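Local atomic coordinates of alpha-1,4-endofucoidanase (Mariniflexile fucanivorans, PDB entry 6DLH), a protein that hydrolyses alpha-1,4-fucosidic linkages inside fucoidan chains as a family 107 glycoside hydrolase and carries calcium ions. Residues Ala253-Asp256 with Ala257-Gly261. Sequence-based numbering, arbitrary orientation.
Sequences AFAD and ACHAG
Ala260 N donates to Asp256 O at 2.8 Å and His259 N to Ala255 O at 2.9 Å. Together with Ala257 N to Ala253 O (3.0 Å) and Cys258 N to Phe254 O (3.2 Å), these i to i+4 bonds exemplify an alpha-helix near its C-terminal end. Ala255 O also accepts a weak bond from Cys258 N, bent to 125°. The His259 imidazole approaches this same oxygen obliquely: with CG anti to its own carbonyl carbon (chi1 -74°), the ring leans back along the helix, and ND1 comes within 3.0 Å of Ala255 O at an angle too poor for a hydrogen bond. ND1 also meets Ala255 CB, at 4.1 Å, while NE2 makes a weak hydrogen bond to Ala265 O. Replacing His259 by the small side chain of alanine would probably cost Ala265 O this weak donor and leave the Ala255 methyl without its ring neighbour. Cys258 turns SG back to 3.3 Å from Phe254 O. Helix 249-259 rests on the parallel sheet of the catalytic domain: Phe254 meets Phe225 edge-to-face, Cys258 touches Trp223 and Ile267 of strands 222-226 and 266-269, and Ala253 packs against Phe202 and Ala205 of helix 198-216.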
loop_
_atom_site.group_PDB
_atom_site.type_symbol
_atom_site.label_atom_id
_atom_site.label_comp_id
_atom_site.label_asym_id
_atom_site.label_seq_id
_atom_site.Cartn_x
_atom_site.Cartn_y
_atom_site.Cartn_z
ATOM N N ALA A 253 2.520 24.801 6.372
ATOM C CA ALA A 253 3.681 23.941 6.521
ATOM C C ALA A 253 3.506 22.698 5.652
ATOM O O ALA A 253 4.415 22.317 4.913
ATOM C CB ALA A 253 3.892 23.594 7.977
ATOM N N PHE A 254 2.304 22.111 5.720
ATOM C CA PHE A 254 1.984 20.873 5.031
ATOM C C PHE A 254 1.951 21.106 3.522
ATOM O O PHE A 254 2.577 20.359 2.770
ATOM C CB PHE A 254 0.696 20.279 5.601
ATOM C CG PHE A 254 0.875 19.478 6.864
ATOM C CD1 PHE A 254 1.468 20.036 7.990
ATOM C CD2 PHE A 254 0.427 18.168 6.941
ATOM C CE1 PHE A 254 1.621 19.297 9.156
ATOM C CE2 PHE A 254 0.587 17.426 8.103
ATOM C CZ PHE A 254 1.185 17.990 9.210
ATOM N N ALA A 255 1.250 22.162 3.088
ATOM C CA ALA A 255 1.119 22.430 1.664
ATOM C C ALA A 255 2.484 22.705 1.032
ATOM O O ALA A 255 2.793 22.158 -0.024
ATOM C CB ALA A 255 0.151 23.558 1.424
ATOM N N ASP A 256 3.289 23.556 1.686
ATOM C CA ASP A 256 4.607 23.941 1.196
ATOM C C ASP A 256 5.526 22.722 1.107
ATOM O O ASP A 256 6.297 22.595 0.161
ATOM C CB ASP A 256 5.251 25.012 2.082
ATOM C CG ASP A 256 4.704 26.417 1.883
ATOM O OD1 ASP A 256 4.340 26.766 0.735
ATOM O OD2 ASP A 256 4.668 27.156 2.876
ATOM N N ALA A 257 5.446 21.841 2.110
ATOM C CA ALA A 257 6.236 20.623 2.142
ATOM C C ALA A 257 5.937 19.754 0.919
ATOM O O ALA A 257 6.835 19.088 0.411
ATOM C CB ALA A 257 5.979 19.880 3.428
ATOM N N CYS A 258 4.675 19.773 0.460
ATOM C CA CYS A 258 4.233 19.017 -0.701
ATOM C C CYS A 258 4.675 19.736 -1.974
ATOM O O CYS A 258 5.065 19.098 -2.955
ATOM C CB CYS A 258 2.713 18.841 -0.712
ATOM S SG CYS A 258 2.059 17.850 0.660
ATOM N N HIS A 259 4.600 21.072 -1.953
ATOM C CA HIS A 259 4.863 21.856 -3.150
ATOM C C HIS A 259 6.366 21.964 -3.413
ATOM O O HIS A 259 6.770 22.283 -4.528
ATOM C CB HIS A 259 4.156 23.212 -3.092
ATOM C CG HIS A 259 2.681 23.131 -3.298
ATOM N ND1 HIS A 259 1.778 23.631 -2.376
ATOM C CD2 HIS A 259 1.947 22.615 -4.310
ATOM C CE1 HIS A 259 0.553 23.437 -2.816
ATOM N NE2 HIS A 259 0.630 22.814 -4.001
ATOM N N ALA A 260 7.179 21.676 -2.388
ATOM C CA ALA A 260 8.625 21.629 -2.535
ATOM C C ALA A 260 9.013 20.517 -3.509
ATOM O O ALA A 260 9.948 20.683 -4.290
ATOM C CB ALA A 260 9.280 21.452 -1.184
ATOM N N GLY A 261 8.267 19.402 -3.470
ATOM C CA GLY A 261 8.512 18.251 -4.332
ATOM C C GLY A 261 7.801 18.358 -5.680
ATOM O O GLY A 261 8.399 18.105 -6.726
#